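Long-range contacts in lipoprotein (Streptococcus pneumoniae, PDB 3CX3), which binds zinc and probably delivers it to an ABC transporter as the surface lipoprotein component of a metal-uptake system: residues A[159-164]-A[267-272]; A[253-258]-A[273-278]; A[41-46]-A[68-73]. All blocks are in the same frame, centred on the assembly; numbering follows the deposited sequence.

Contact 1 of 3, residues A[159-164]-A[267-272]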
loop_
_atom_site.group_PDB
_atom_site.type_symbol
_atom_site.label_atom_id
_atom_site.label_comp_id
_atom_site.label_asym_id
_atom_site.label_seq_id
_atom_site.Cartn_x
_atom_site.Cartn_y
_atom_site.Cartn_z
ATOM N N LYS A 159 -9.488 15.038 -2.006
ATOM C CA LYS A 159 -10.218 15.619 -3.143
ATOM C C LYS A 159 -9.750 15.068 -4.484
ATOM O O LYS A 159 -10.567 14.731 -5.343
ATOM C CB LYS A 159 -10.072 17.138 -3.140
ATOM C CG LYS A 159 -10.634 17.848 -4.370
ATOM C CD LYS A 159 -9.771 19.050 -4.758
ATOM C CE LYS A 159 -8.280 18.682 -4.865
ATOM N NZ LYS A 159 -7.656 19.335 -6.048
ATOM N N LYS A 160 -8.436 14.988 -4.673
ATOM C CA LYS A 160 -7.891 14.471 -5.926
ATOM C C LYS A 160 -7.907 12.945 -5.924
ATOM O O LYS A 160 -7.632 12.315 -6.942
ATOM C CB LYS A 160 -6.494 15.048 -6.242
ATOM C CG LYS A 160 -5.489 15.044 -5.086
ATOM C CD LYS A 160 -4.250 15.877 -5.409
ATOM C CE LYS A 160 -3.545 16.388 -4.136
ATOM N NZ LYS A 160 -2.901 15.324 -3.299
ATOM N N ALA A 161 -8.244 12.362 -4.779
ATOM C CA ALA A 161 -8.503 10.931 -4.694
ATOM C C ALA A 161 -9.929 10.620 -5.130
ATOM O O ALA A 161 -10.145 9.711 -5.932
ATOM C CB ALA A 161 -8.236 10.401 -3.278
ATOM N N GLN A 162 -10.904 11.367 -4.608
ATOM C CA GLN A 162 -12.297 11.171 -5.019
ATOM C C GLN A 162 -12.459 11.403 -6.513
ATOM O O GLN A 162 -13.335 10.810 -7.131
ATOM C CB GLN A 162 -13.284 12.025 -4.193
ATOM C CG GLN A 162 -14.795 11.557 -4.257
ATOM C CD GLN A 162 -15.470 11.306 -2.861
ATOM O OE1 GLN A 162 -16.540 10.688 -2.776
ATOM N NE2 GLN A 162 -14.830 11.777 -1.784
ATOM N N GLU A 163 -11.586 12.237 -7.082
ATOM C CA GLU A 163 -11.588 12.538 -8.521
ATOM C C GLU A 163 -11.021 11.404 -9.369
ATOM O O GLU A 163 -11.511 11.134 -10.467
ATOM C CB GLU A 163 -10.855 13.853 -8.809
ATOM C CG GLU A 163 -11.717 15.059 -8.501
ATOM C CD GLU A 163 -11.050 16.370 -8.841
ATOM O OE1 GLU A 163 -10.155 16.804 -8.074
ATOM O OE2 GLU A 163 -11.444 16.987 -9.861
ATOM N N LEU A 164 -9.989 10.753 -8.850
ATOM C CA LEU A 164 -9.426 9.548 -9.440
ATOM C C LEU A 164 -10.487 8.422 -9.536
ATOM O O LEU A 164 -10.629 7.787 -10.589
ATOM C CB LEU A 164 -8.171 9.140 -8.638
ATOM C CG LEU A 164 -7.250 7.956 -8.984
ATOM C CD1 LEU A 164 -7.154 7.708 -10.488
ATOM C CD2 LEU A 164 -5.859 8.158 -8.401
ATOM N N THR A 267 3.740 11.926 -7.580
ATOM C CA THR A 267 3.036 12.041 -6.305
ATOM C C THR A 267 2.629 10.624 -5.870
ATOM O O THR A 267 3.000 9.664 -6.535
ATOM C CB THR A 267 1.806 12.998 -6.492
ATOM O OG1 THR A 267 1.760 13.970 -5.444
ATOM C CG2 THR A 267 0.508 12.260 -6.517
ATOM N N TYR A 268 1.901 10.461 -4.766
ATOM C CA TYR A 268 1.369 9.126 -4.449
ATOM C C TYR A 268 0.226 8.791 -5.396
ATOM O O TYR A 268 0.261 7.770 -6.091
ATOM C CB TYR A 268 0.900 9.000 -2.998
ATOM C CG TYR A 268 0.257 7.660 -2.732
ATOM C CD1 TYR A 268 1.030 6.519 -2.589
ATOM C CD2 TYR A 268 -1.122 7.530 -2.653
ATOM C CE1 TYR A 268 0.453 5.284 -2.375
ATOM C CE2 TYR A 268 -1.709 6.286 -2.426
ATOM C CZ TYR A 268 -0.909 5.173 -2.288
ATOM O OH TYR A 268 -1.466 3.943 -2.080
ATOM N N LEU A 269 -0.775 9.670 -5.424
ATOM C CA LEU A 269 -1.949 9.499 -6.262
ATOM C C LEU A 269 -1.622 9.397 -7.752
ATOM O O LEU A 269 -2.295 8.671 -8.496
ATOM C CB LEU A 269 -2.959 10.603 -5.988
ATOM C CG LEU A 269 -3.738 10.368 -4.690
ATOM C CD1 LEU A 269 -4.679 11.524 -4.401
ATOM C CD2 LEU A 269 -4.502 9.036 -4.727
ATOM N N GLU A 270 -0.578 10.102 -8.172
ATOM C CA GLU A 270 -0.041 9.991 -9.519
ATOM C C GLU A 270 0.456 8.574 -9.840
ATOM O O GLU A 270 0.235 8.093 -10.955
ATOM C CB GLU A 270 1.047 11.042 -9.744
ATOM C CG GLU A 270 0.472 12.448 -9.856
ATOM C CD GLU A 270 1.501 13.538 -10.056
ATOM O OE1 GLU A 270 1.066 14.683 -10.295
ATOM O OE2 GLU A 270 2.727 13.275 -9.976
ATOM N N ASN A 271 1.105 7.909 -8.872
ATOM C CA ASN A 271 1.522 6.497 -9.016
ATOM C C ASN A 271 0.365 5.488 -8.924
ATOM O O ASN A 271 0.343 4.472 -9.654
ATOM C CB ASN A 271 2.577 6.110 -7.970
ATOM C CG ASN A 271 3.966 6.617 -8.300
ATOM O OD1 ASN A 271 4.586 6.218 -9.291
ATOM N ND2 ASN A 271 4.486 7.468 -7.429
ATOM N N LEU A 272 -0.567 5.743 -7.999
ATOM C CA LEU A 272 -1.795 4.957 -7.921
ATOM C C LEU A 272 -2.502 5.016 -9.271
ATOM O O LEU A 272 -2.771 3.978 -9.886
ATOM C CB LEU A 272 -2.699 5.452 -6.781
ATOM C CG LEU A 272 -4.012 4.735 -6.429
ATOM C CD1 LEU A 272 -3.887 3.222 -6.272
ATOM C CD2 LEU A 272 -4.567 5.326 -5.170
#
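Leu269 reaches from helix 268-281 into the flank of helix 147-173 and has the largest share of the contact. Its CD1 lies 3.7 Å from Lys160 CG and, a little further, 3.9 Å from Ala161 CB, so one methyl settles between an aliphatic lysine stem and the small alanine; the same methyl is 3.7 Å from the backbone N of Ala161. The other branch, CD2, turns toward the C-terminal end of segment 159-164, where it meets Leu164 CD2 at 4.0 Å. That Leu164 methyl also rests 3.6 Å from the carbonyl O of Leu269, and its contact with Leu272 CG is looser, at 4.4 Å. No hydrogen bond crosses between the segments; the join is apolar, with the small side chain of Ala161 letting Leu269 come close to the opposite backbone.

Leu164 sends CG anti to its own backbone N (chi1 -177°), which carries its methyls across to the facing helix. The two helix segments run nearly parallel, at 11°, with their axes 10.7 Å apart. As in other metal-binding receptors of this family, the long helix 147-173 is probably the rigid connector of the two lobes, and the contact lays the C-terminal helix along it. Phe157, on the same long helix, touches both Leu269 and Tyr268, while Leu164 continues onto Glu273 and Met276, a selenomethionine, further along helix 268-281.

At the start of that helix, Thr267 N gives a hydrogen bond to Glu270 OE2 (2.9 Å), meeting the oxygen from 45° above the carboxylate plane. Asn271 ND2 makes a weak bond back to Thr267 O, while Asn271 OD1 accepts from Asn264 ND2. Tyr268 OH is bonded to the carbonyl of Trp122.

Contact 2 of 3, residues A[253-258]-A[273-278]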
loop_
_atom_site.group_PDB
_atom_site.type_symbol
_atom_site.label_atom_id
_atom_site.label_comp_id
_atom_site.label_asym_id
_atom_site.label_seq_id
_atom_site.Cartn_x
_atom_site.Cartn_y
_atom_site.Cartn_z
ATOM N N LYS A 253 2.561 -8.489 -17.783
ATOM C CA LYS A 253 2.722 -7.051 -17.517
ATOM C C LYS A 253 2.847 -6.774 -16.026
ATOM O O LYS A 253 2.280 -7.483 -15.210
ATOM C CB LYS A 253 1.582 -6.220 -18.112
ATOM C CG LYS A 253 1.731 -5.998 -19.596
ATOM C CD LYS A 253 1.124 -4.676 -20.029
ATOM C CE LYS A 253 -0.392 -4.757 -20.104
ATOM N NZ LYS A 253 -0.963 -3.731 -21.038
ATOM N N THR A 254 3.605 -5.735 -15.697
ATOM C CA THR A 254 3.889 -5.389 -14.314
ATOM C C THR A 254 2.932 -4.336 -13.779
ATOM O O THR A 254 2.647 -3.361 -14.460
ATOM C CB THR A 254 5.365 -4.954 -14.118
ATOM O OG1 THR A 254 5.479 -4.109 -12.965
ATOM C CG2 THR A 254 5.862 -4.209 -15.317
ATOM N N LEU A 255 2.461 -4.557 -12.548
ATOM C CA LEU A 255 1.458 -3.719 -11.889
ATOM C C LEU A 255 1.941 -3.445 -10.451
ATOM O O LEU A 255 2.142 -4.397 -9.691
ATOM C CB LEU A 255 0.159 -4.510 -11.844
ATOM C CG LEU A 255 -1.288 -4.068 -12.125
ATOM C CD1 LEU A 255 -2.115 -4.689 -11.048
ATOM C CD2 LEU A 255 -1.547 -2.550 -12.219
ATOM N N ASN A 256 2.115 -2.174 -10.074
ATOM C CA ASN A 256 2.689 -1.796 -8.763
ATOM C C ASN A 256 1.674 -1.719 -7.593
ATOM O O ASN A 256 0.718 -0.923 -7.625
ATOM C CB ASN A 256 3.406 -0.450 -8.851
ATOM C CG ASN A 256 4.742 -0.421 -8.110
ATOM O OD1 ASN A 256 5.751 0.064 -8.657
ATOM N ND2 ASN A 256 4.756 -0.890 -6.870
ATOM N N PRO A 257 1.901 -2.534 -6.551
ATOM C CA PRO A 257 1.072 -2.470 -5.352
ATOM C C PRO A 257 1.585 -1.376 -4.391
ATOM O O PRO A 257 1.053 -1.236 -3.265
ATOM C CB PRO A 257 1.233 -3.861 -4.748
ATOM C CG PRO A 257 2.567 -4.361 -5.174
ATOM C CD PRO A 257 2.955 -3.574 -6.449
ATOM N N LEU A 258 2.594 -0.621 -4.850
ATOM C CA LEU A 258 3.207 0.505 -4.135
ATOM C C LEU A 258 3.865 0.185 -2.795
ATOM O O LEU A 258 4.054 1.050 -1.955
ATOM C CB LEU A 258 2.243 1.684 -4.009
ATOM C CG LEU A 258 1.495 2.093 -5.280
ATOM C CD1 LEU A 258 0.326 3.027 -4.934
ATOM C CD2 LEU A 258 2.388 2.719 -6.345
ATOM N N GLU A 273 -2.749 6.238 -9.745
ATOM C CA GLU A 273 -3.387 6.450 -11.027
ATOM C C GLU A 273 -2.657 5.754 -12.162
ATOM O O GLU A 273 -3.308 5.171 -13.047
ATOM C CB GLU A 273 -3.524 7.945 -11.334
ATOM C CG GLU A 273 -3.856 8.254 -12.788
ATOM C CD GLU A 273 -4.664 9.536 -12.974
ATOM O OE1 GLU A 273 -5.380 9.649 -14.001
ATOM O OE2 GLU A 273 -4.593 10.426 -12.105
ATOM N N GLU A 274 -1.324 5.818 -12.167
ATOM C CA GLU A 274 -0.559 5.214 -13.266
ATOM C C GLU A 274 -0.808 3.701 -13.376
ATOM O O GLU A 274 -0.999 3.168 -14.461
ATOM C CB GLU A 274 0.931 5.504 -13.150
ATOM C CG GLU A 274 1.750 4.628 -14.083
ATOM C CD GLU A 274 3.200 5.014 -14.152
ATOM O OE1 GLU A 274 3.690 5.216 -15.290
ATOM O OE2 GLU A 274 3.847 5.118 -13.080
ATOM N N ASN A 275 -0.810 3.012 -12.244
ATOM C CA ASN A 275 -1.136 1.596 -12.253
ATOM C C ASN A 275 -2.621 1.375 -12.481
ATOM O O ASN A 275 -3.022 0.325 -12.965
ATOM C CB ASN A 275 -0.648 0.916 -10.978
ATOM C CG ASN A 275 0.855 1.007 -10.822
ATOM O OD1 ASN A 275 1.612 0.354 -11.552
ATOM N ND2 ASN A 275 1.299 1.838 -9.881
HETATM N N MSE A 276 -3.438 2.373 -12.173
HETATM C CA MSE A 276 -4.849 2.285 -12.518
HETATM C C MSE A 276 -5.078 2.366 -14.019
HETATM O O MSE A 276 -5.988 1.704 -14.527
HETATM C CB MSE A 276 -5.666 3.304 -11.753
HETATM C CG MSE A 276 -5.791 2.923 -10.306
HETATM SE SE MSE A 276 -6.724 4.248 -9.277
HETATM C CE MSE A 276 -8.537 3.983 -9.946
ATOM N N SER A 277 -4.245 3.149 -14.715
ATOM C CA SER A 277 -4.176 3.157 -16.188
ATOM C C SER A 277 -3.986 1.757 -16.744
ATOM O O SER A 277 -4.849 1.206 -17.437
ATOM C CB SER A 277 -2.976 3.978 -16.675
ATOM O OG SER A 277 -3.246 5.354 -16.710
ATOM N N ILE A 278 -2.818 1.208 -16.436
ATOM C CA ILE A 278 -2.391 -0.102 -16.885
ATOM C C ILE A 278 -3.538 -1.107 -16.768
ATOM O O ILE A 278 -3.967 -1.667 -17.780
ATOM C CB ILE A 278 -1.106 -0.526 -16.120
ATOM C CG1 ILE A 278 0.033 0.448 -16.459
ATOM C CG2 ILE A 278 -0.702 -1.978 -16.433
ATOM C CD1 ILE A 278 1.158 0.499 -15.427
HETATM O O HOH W 1 -1.656 -1.246 -19.653
#
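Asn275 meets Asn256 through the one direct hydrogen bond of this contact: Asn256 N donates to Asn275 OD1 over 3.0 Å, nearly straight at 162°. The donor stands 75° out of the carbonyl plane, so the amide presents its flat side to the backbone rather than a lone pair. With CG of Asn275 beside its backbone N (chi1 -61°), the amide is brought up to the Asn256 backbone, and Asn256 CB lies 3.3 Å from Asn275 ND2. That ND2 also makes a weak bond to Asn271 O, one helical turn back.

A water forms the second polar link. It accepts from Lys253 NZ at 2.9 Å and donates to Ile278 O.

Van der Waals contacts fill in between. Leu255 CD2 touches Asn275 CB at 3.8 Å and makes an apolar contact with Ile278 CG2 at 4.3 Å, while Leu258 CD2 lies 3.8 Å from Asn275 ND2.

Strand 252-254 is an outermost strand of its lobe's parallel sheet, and helix 268-281 covers its C-terminal exit. Phe231 on the adjacent strand 230-232 touches Lys253, Leu255 and Ile278, while Glu273 and Met276 meet Lys167 and Phe168 of helix 147-173.

Contact 3 of 3, residues A[41-46]-A[68-73]. With ZN (zinc ion), chain E.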
loop_
_atom_site.group_PDB
_atom_site.type_symbol
_atom_site.label_atom_id
_atom_site.label_comp_id
_atom_site.label_asym_id
_atom_site.label_seq_id
_atom_site.Cartn_x
_atom_site.Cartn_y
_atom_site.Cartn_z
ATOM N N SER A 41 13.771 -4.224 1.660
ATOM C CA SER A 41 13.548 -5.687 1.656
ATOM C C SER A 41 12.127 -6.054 1.178
ATOM O O SER A 41 11.974 -6.706 0.126
ATOM C CB SER A 41 13.875 -6.344 3.014
ATOM O OG SER A 41 13.362 -7.669 3.097
ATOM N N GLY A 42 11.102 -5.643 1.935
ATOM C CA GLY A 42 9.709 -6.001 1.605
ATOM C C GLY A 42 8.784 -6.053 2.806
ATOM O O GLY A 42 8.904 -6.947 3.650
ATOM N N ILE A 43 7.837 -5.110 2.846
ATOM C CA ILE A 43 7.066 -4.760 4.054
ATOM C C ILE A 43 6.434 -5.933 4.814
ATOM O O ILE A 43 6.285 -5.862 6.038
ATOM C CB ILE A 43 5.964 -3.657 3.755
ATOM C CG1 ILE A 43 5.293 -3.168 5.040
ATOM C CG2 ILE A 43 4.893 -4.168 2.771
ATOM C CD1 ILE A 43 6.176 -2.363 5.962
ATOM N N HIS A 44 6.030 -6.968 4.064
ATOM C CA HIS A 44 5.382 -8.167 4.593
ATOM C C HIS A 44 6.322 -9.054 5.447
ATOM O O HIS A 44 5.933 -9.552 6.506
ATOM C CB HIS A 44 4.765 -8.975 3.441
ATOM C CG HIS A 44 3.570 -8.322 2.799
ATOM N ND1 HIS A 44 2.283 -8.482 3.269
ATOM C CD2 HIS A 44 3.466 -7.531 1.705
ATOM C CE1 HIS A 44 1.444 -7.802 2.509
ATOM N NE2 HIS A 44 2.136 -7.212 1.555
ATOM N N SER A 45 7.558 -9.237 4.989
ATOM C CA SER A 45 8.528 -10.102 5.683
ATOM C C SER A 45 9.589 -9.321 6.485
ATOM O O SER A 45 10.447 -9.924 7.129
ATOM C CB SER A 45 9.217 -11.016 4.673
ATOM O OG SER A 45 10.005 -10.234 3.785
ATOM N N PHE A 46 9.523 -7.991 6.434
ATOM C CA PHE A 46 10.574 -7.130 6.966
ATOM C C PHE A 46 10.558 -7.075 8.489
ATOM O O PHE A 46 9.498 -6.954 9.103
ATOM C CB PHE A 46 10.418 -5.714 6.398
ATOM C CG PHE A 46 11.384 -4.713 6.976
ATOM C CD1 PHE A 46 12.676 -4.572 6.442
ATOM C CD2 PHE A 46 11.014 -3.906 8.053
ATOM C CE1 PHE A 46 13.574 -3.637 6.987
ATOM C CE2 PHE A 46 11.910 -2.975 8.595
ATOM C CZ PHE A 46 13.192 -2.847 8.061
ATOM N N THR A 68 -1.913 -5.032 11.715
ATOM C CA THR A 68 -2.032 -6.203 10.844
ATOM C C THR A 68 -0.965 -6.319 9.714
ATOM O O THR A 68 -0.983 -7.300 8.928
ATOM C CB THR A 68 -3.420 -6.210 10.181
ATOM O OG1 THR A 68 -3.496 -5.161 9.215
ATOM C CG2 THR A 68 -4.487 -5.978 11.198
ATOM N N LEU A 69 -0.055 -5.340 9.625
ATOM C CA LEU A 69 0.995 -5.352 8.610
ATOM C C LEU A 69 2.373 -5.290 9.295
ATOM O O LEU A 69 3.082 -6.298 9.429
ATOM C CB LEU A 69 0.827 -4.160 7.657
ATOM C CG LEU A 69 1.047 -4.280 6.131
ATOM C CD1 LEU A 69 1.687 -2.974 5.551
ATOM C CD2 LEU A 69 1.817 -5.567 5.697
ATOM N N GLU A 70 2.739 -4.089 9.728
ATOM C CA GLU A 70 3.907 -3.910 10.555
ATOM C C GLU A 70 3.587 -4.417 11.972
ATOM O O GLU A 70 3.149 -3.649 12.840
ATOM C CB GLU A 70 4.339 -2.450 10.541
ATOM C CG GLU A 70 4.440 -1.844 9.130
ATOM C CD GLU A 70 3.243 -0.978 8.775
ATOM O OE1 GLU A 70 2.076 -1.417 9.054
ATOM O OE2 GLU A 70 3.477 0.151 8.244
ATOM N N SER A 71 3.784 -5.730 12.155
ATOM C CA SER A 71 3.549 -6.457 13.421
ATOM C C SER A 71 4.469 -6.058 14.578
ATOM O O SER A 71 4.025 -6.054 15.727
ATOM C CB SER A 71 3.679 -7.964 13.206
ATOM O OG SER A 71 2.551 -8.481 12.536
ATOM N N TRP A 72 5.750 -5.790 14.302
ATOM C CA TRP A 72 6.570 -5.058 15.270
ATOM C C TRP A 72 5.962 -3.667 15.187
ATOM O O TRP A 72 5.612 -3.234 14.097
ATOM C CB TRP A 72 8.029 -4.973 14.818
ATOM C CG TRP A 72 8.220 -3.814 13.874
ATOM C CD1 TRP A 72 8.510 -2.503 14.200
ATOM C CD2 TRP A 72 8.041 -3.845 12.464
ATOM N NE1 TRP A 72 8.550 -1.730 13.062
ATOM C CE2 TRP A 72 8.262 -2.528 11.985
ATOM C CE3 TRP A 72 7.737 -4.861 11.556
ATOM C CZ2 TRP A 72 8.190 -2.211 10.646
ATOM C CZ3 TRP A 72 7.657 -4.547 10.231
ATOM C CH2 TRP A 72 7.887 -3.230 9.782
ATOM N N ALA A 73 5.822 -2.949 16.290
ATOM C CA ALA A 73 5.284 -1.576 16.220
ATOM C C ALA A 73 4.403 -1.422 17.406
ATOM O O ALA A 73 4.517 -0.456 18.162
ATOM C CB ALA A 73 4.480 -1.330 14.935
HETATM ZN ZN ZN E . 1.269 -6.753 -0.182
#
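Ile43 and His44 face Glu70 and Leu69 across two irregular loops, with CA atoms 6.6 Å apart for His44 and Leu69, and Glu70 sits at the centre of an inverse gamma turn. The loops follow strands 33-36 and 61-64 of one parallel sheet; the first supplies a zinc ligand and the second backs it, at the cleft between the two lobes of this metal-binding solute receptor.

Ile43 holds the middle of the contact. Its CG1, anti to the backbone N (chi1 -173°), extends toward the other loop and meets Leu69 CD1 at 3.6 Å; the two side chains cross at about a right angle. CD1 of Ile43 goes on to Glu70 CG, also at 3.6 Å, and more loosely to Trp72 CH2. The carboxylate of Glu70 is occupied outside the pair of loops: OE2 accepts from His65 N and is hydrogen-bonded to Ser16 OG, and OE1 is bonded to Ser66 N, which together hold the bent side chain in place beside Ile43.

At the outer end, Phe46 points its edge at the face of the Trp72 six-membered ring in an offset edge-to-face pair, centroids 5.6 Å apart and planes at 66°. Phe46 CD2 comes to 3.6 Å from Trp72 CH2. Pro48 also touches the tryptophan.

At the zinc end, Leu69 CD2 lies over one face of the His44 imidazole, a CH-pi contact 4.1 Å from the ring centroid. His120, His184 and Glu259 complete the coordination of the zinc ion, to which His44 contributes NE2 at 2.0 Å.

Contacts 1 and 2 share helix 268-281 and touch directly: Tyr268 CE1 packs on Leu258 CD1 at 3.4 Å, and Asn271 CB lies 3.8 Å from Leu258 CD2. Together they join helix 147-173, helix 268-281 and the edge strand 252-254 in one continuous packing. Contact 3 lies on the other side of the chain's centre, its own centre about 22 Å from that of contact 2 and about 25 Å from that of contact 1. The zinc ion lies between: contact 3 supplies the ligand His44, whereas the side chain of Leu258 in contact 2 comes within about 9 Å of the metal, just ahead of the ligand Glu259, and that of Leu272 in contact 1 stays about 13 Å away.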